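Long-range contacts in echicetin A-chain (Echis carinatus, PDB 1OZ7), which binds the platelet receptor GPIbalpha as part of echicetin, blocking platelet aggregation alone but promoting it when IgM kappa is bound as well: residues E19-W23 and C117-F123; L69-S73 and S98-V102. All coordinates share one frame; numbering follows the deposited sequence.

Contact 1. Residues E19-W23 and C117-F123; sequences EPKTW and CENTFPF
The carbonyl oxygen of K21 is gripped from several directions: F121 N donates to K21 O at 2.9 Å, T120 CA adds a C-H...O contact to it at 3.1 Å, and the indole N-H of W66 bonds to both K21 O and N119 O, probably offsetting the repulsion between these close acceptors. This is the antiparallel pairing of strands 12-21 and 121-127 in the C-type lectin fold, with K21 and F121 as a hydrogen-bonded pair. The return bond, K21 N to F121 O at 3.2 Å, is nearly straight (168°) yet arrives well above the carbonyl plane. P20 and P122, having no N-H to offer, sit beside this pair, and P20 CB packs on T120 CB at 3.9 Å. Further on, W23 N at the start of helix 23-33 gives a straight bond to C117 O at 3.1 Å, while T22 OG1 holds E118 O only weakly. The F123 ring packs on A26 and C30 of that helix and meets F29 edge to face. With CG lying between its backbone N and carbonyl carbon (chi1 55°), its edge is turned to the backbone, and CE1 meets E19 O in the ring plane at 3.1 Å.

Contact 2. Residues L69-S73 and S98-V102; sequences LSERS and SECFV
The segments 69-73 and 98-102 run almost exactly antiparallel, their end-to-end directions 169° apart, and join strands 64-71 and 100-104 in the small three-stranded sheet of the C-type lectin fold. The pairing is sparse. E71 N donates to E99 O at 3.0 Å with a moderate bend (147°), whereas F101 N reaches L69 O only weakly at 3.5 Å, so the strands are drawn together more firmly at the E71 end. S70 and C100, both small, turn to the face where W23 packs against them.

L69 and F101 point to the opposite face and lie side by side. The leucine has its CG anti to the backbone N (chi1 -171°), which carries CD2 obliquely to the phenylalanine ring, 3.8 Å from F101 CD2. W112 of strand 112-115 touches both residues. Beyond them is the second subunit: F101 meets aromatic side chains of that chain edge to face, and residues L69 to E71 pair with one of its strands, so the sheet continues across the interface. The apolar L69 and F101 suit their places because both pack on W112 and on aromatic side chains of the other chain.

E71 and E99 cross at a slant, which brings two acidic groups near each other, and E75 adds another acid close to E71. If the modelled place of E71 OE1 is right, these acids might raise one another's pKa. S73 OG appears to donate to E71 OE1, although the placing of that oxygen is doubtful. Sounder is the meeting of the aliphatic stems, which are pressed closely together, with E71 CG 3.5 Å from E99 CG.

Contact 2 falls between the two halves of contact 1 along the chain: 19-23, then 69-73, 98-102 and finally 117-123. Their centres are about 13 Å apart, and each belongs to a different antiparallel sheet of the one C-type lectin domain. They are joined by the disulfide from C117 to C100, by W23 packing against S70 and C100, and by W66 of strand 64-71 bonding to the carbonyls of contact 1. Contact 1 pairs strands 12-21 and 121-127, early and late in the domain, while contact 2 brings together the two ends of the long excursion 74-97, which lacks helix and strand, beside the partner subunit, as in other snaclec heterodimers.

Contact 1. Residues E19-W23 and C117-F123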
# COMPACT_ATOMS: atom_id res chain seq x y z
N GLU A 19 19.99 6.96 15.96
CA GLU A 19 19.74 6.10 17.11
C GLU A 19 18.52 5.23 16.81
O GLU A 19 17.38 5.67 16.94
CB GLU A 19 19.47 6.95 18.36
CG GLU A 19 20.37 8.17 18.51
CD GLU A 19 21.40 8.01 19.62
OE1 GLU A 19 21.02 7.62 20.75
OE2 GLU A 19 22.60 8.28 19.36
N PRO A 20 18.75 3.97 16.41
CA PRO A 20 17.67 3.04 16.09
C PRO A 20 16.61 2.85 17.17
O PRO A 20 16.92 2.50 18.31
CB PRO A 20 18.41 1.74 15.78
CG PRO A 20 19.71 2.24 15.20
CD PRO A 20 20.07 3.36 16.15
N LYS A 21 15.35 3.08 16.81
CA LYS A 21 14.24 2.90 17.73
C LYS A 21 13.00 2.44 16.99
O LYS A 21 12.96 2.40 15.75
CB LYS A 21 13.90 4.20 18.47
CG LYS A 21 15.02 4.82 19.32
CD LYS A 21 14.45 5.92 20.21
CE LYS A 21 15.53 6.83 20.79
NZ LYS A 21 16.50 6.14 21.68
N THR A 22 12.00 2.12 17.79
CA THR A 22 10.67 1.69 17.36
C THR A 22 9.91 2.96 16.95
O THR A 22 10.25 4.04 17.43
CB THR A 22 9.96 1.02 18.58
OG1 THR A 22 10.39 -0.34 18.71
CG2 THR A 22 8.46 1.09 18.44
N TRP A 23 8.89 2.85 16.10
CA TRP A 23 8.10 4.04 15.69
C TRP A 23 7.72 4.77 16.95
O TRP A 23 8.05 5.95 17.12
CB TRP A 23 6.82 3.62 14.94
CG TRP A 23 5.77 4.74 14.55
CD1 TRP A 23 5.33 5.03 13.29
CD2 TRP A 23 4.91 5.49 15.44
NE1 TRP A 23 4.26 5.89 13.33
CE2 TRP A 23 3.98 6.18 14.63
CE3 TRP A 23 4.83 5.64 16.83
CZ2 TRP A 23 2.98 7.00 15.17
CZ3 TRP A 23 3.83 6.46 17.36
CH2 TRP A 23 2.93 7.13 16.54
N CYS A 117 6.16 -1.43 12.56
CA CYS A 117 6.47 -0.42 13.55
C CYS A 117 7.52 -0.82 14.56
O CYS A 117 8.31 0.02 14.99
CB CYS A 117 5.21 -0.05 14.31
SG CYS A 117 3.87 0.57 13.28
N GLU A 118 7.51 -2.09 14.95
CA GLU A 118 8.45 -2.61 15.94
C GLU A 118 9.90 -2.60 15.49
O GLU A 118 10.79 -2.80 16.30
CB GLU A 118 8.06 -4.03 16.36
CG GLU A 118 8.02 -5.05 15.22
CD GLU A 118 6.61 -5.36 14.77
OE1 GLU A 118 5.85 -4.41 14.46
OE2 GLU A 118 6.25 -6.56 14.73
N ASN A 119 10.14 -2.37 14.21
CA ASN A 119 11.52 -2.35 13.72
C ASN A 119 12.27 -1.13 14.24
O ASN A 119 11.70 -0.05 14.39
CB ASN A 119 11.56 -2.35 12.19
CG ASN A 119 11.12 -3.67 11.60
OD1 ASN A 119 11.52 -4.73 12.07
ND2 ASN A 119 10.29 -3.61 10.57
N THR A 120 13.56 -1.32 14.51
CA THR A 120 14.41 -0.26 15.01
C THR A 120 15.14 0.41 13.84
O THR A 120 15.94 -0.22 13.15
CB THR A 120 15.45 -0.80 16.00
OG1 THR A 120 16.24 -1.81 15.36
CG2 THR A 120 14.78 -1.38 17.23
N PHE A 121 14.85 1.69 13.62
CA PHE A 121 15.49 2.44 12.54
C PHE A 121 15.76 3.87 12.99
O PHE A 121 15.08 4.40 13.87
CB PHE A 121 14.59 2.48 11.30
CG PHE A 121 14.47 1.15 10.59
CD1 PHE A 121 15.59 0.50 10.10
CD2 PHE A 121 13.22 0.57 10.38
CE1 PHE A 121 15.48 -0.71 9.41
CE2 PHE A 121 13.10 -0.64 9.69
CZ PHE A 121 14.23 -1.28 9.20
N PRO A 122 16.78 4.51 12.40
CA PRO A 122 17.08 5.89 12.79
C PRO A 122 15.82 6.71 12.51
O PRO A 122 14.85 6.19 11.97
CB PRO A 122 18.23 6.27 11.85
CG PRO A 122 18.92 4.97 11.65
CD PRO A 122 17.77 4.01 11.43
N PHE A 123 15.83 7.99 12.86
CA PHE A 123 14.64 8.79 12.62
C PHE A 123 14.92 10.27 12.45
O PHE A 123 16.05 10.71 12.64
CB PHE A 123 13.64 8.58 13.76
CG PHE A 123 14.20 8.86 15.13
CD1 PHE A 123 15.14 8.00 15.70
CD2 PHE A 123 13.80 9.98 15.84
CE1 PHE A 123 15.67 8.25 16.96
CE2 PHE A 123 14.32 10.25 17.10
CZ PHE A 123 15.27 9.38 17.66

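Contact 2. Residues L69-S73 and S98-V102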
# COMPACT_ATOMS: atom_id res chain seq x y z
N LEU A 69 4.25 8.88 9.77
CA LEU A 69 3.04 8.43 9.09
C LEU A 69 2.55 7.15 9.76
O LEU A 69 3.08 6.06 9.51
CB LEU A 69 3.29 8.19 7.60
CG LEU A 69 2.03 7.94 6.76
CD1 LEU A 69 1.06 9.10 6.92
CD2 LEU A 69 2.42 7.77 5.30
N SER A 70 1.53 7.28 10.60
CA SER A 70 1.00 6.15 11.33
C SER A 70 -0.38 5.68 10.89
O SER A 70 -1.22 6.46 10.42
CB SER A 70 0.97 6.46 12.82
OG SER A 70 0.53 5.34 13.57
N GLU A 71 -0.60 4.38 11.04
CA GLU A 71 -1.85 3.76 10.68
C GLU A 71 -2.87 4.21 11.72
O GLU A 71 -2.57 4.27 12.90
CB GLU A 71 -1.65 2.25 10.71
CG GLU A 71 -2.69 1.47 9.94
CD GLU A 71 -3.94 1.31 10.75
OE1 GLU A 71 -3.85 0.70 11.84
OE2 GLU A 71 -5.00 1.79 10.29
N ARG A 72 -4.08 4.53 11.28
CA ARG A 72 -5.10 5.02 12.20
C ARG A 72 -5.89 3.91 12.86
O ARG A 72 -6.69 4.16 13.76
CB ARG A 72 -6.07 5.95 11.47
CG ARG A 72 -5.40 7.16 10.84
CD ARG A 72 -6.41 8.00 10.08
NE ARG A 72 -5.79 9.19 9.52
CZ ARG A 72 -6.42 10.08 8.75
NH1 ARG A 72 -7.70 9.91 8.46
NH2 ARG A 72 -5.76 11.14 8.29
N SER A 73 -5.66 2.68 12.42
CA SER A 73 -6.36 1.52 12.96
C SER A 73 -7.87 1.73 12.86
O SER A 73 -8.59 1.58 13.84
CB SER A 73 -5.95 1.30 14.41
OG SER A 73 -4.54 1.18 14.50
N SER A 98 1.93 -4.25 9.65
CA SER A 98 2.82 -3.14 9.35
C SER A 98 2.01 -1.83 9.32
O SER A 98 1.54 -1.41 8.27
CB SER A 98 3.49 -3.36 7.99
OG SER A 98 4.23 -4.57 7.97
N GLU A 99 1.86 -1.20 10.48
CA GLU A 99 1.10 0.04 10.56
C GLU A 99 1.99 1.27 10.56
O GLU A 99 1.62 2.32 11.09
CB GLU A 99 0.23 0.06 11.81
CG GLU A 99 -0.91 -0.94 11.81
CD GLU A 99 -0.72 -2.01 12.85
OE1 GLU A 99 0.06 -2.95 12.59
OE2 GLU A 99 -1.33 -1.90 13.93
N CYS A 100 3.16 1.14 9.96
CA CYS A 100 4.09 2.25 9.91
C CYS A 100 4.72 2.43 8.55
O CYS A 100 4.71 1.52 7.72
CB CYS A 100 5.17 2.08 10.98
SG CYS A 100 4.51 2.39 12.64
N PHE A 101 5.24 3.63 8.32
CA PHE A 101 5.90 3.97 7.07
C PHE A 101 7.22 4.61 7.44
O PHE A 101 7.34 5.26 8.47
CB PHE A 101 5.05 4.96 6.27
CG PHE A 101 4.14 4.31 5.27
CD1 PHE A 101 4.60 4.00 3.99
CD2 PHE A 101 2.83 4.00 5.60
CE1 PHE A 101 3.77 3.39 3.06
CE2 PHE A 101 1.99 3.39 4.68
CZ PHE A 101 2.46 3.08 3.41
N VAL A 102 8.22 4.41 6.59
CA VAL A 102 9.53 4.99 6.82
C VAL A 102 10.07 5.38 5.46
O VAL A 102 9.43 5.11 4.44
CB VAL A 102 10.43 3.96 7.49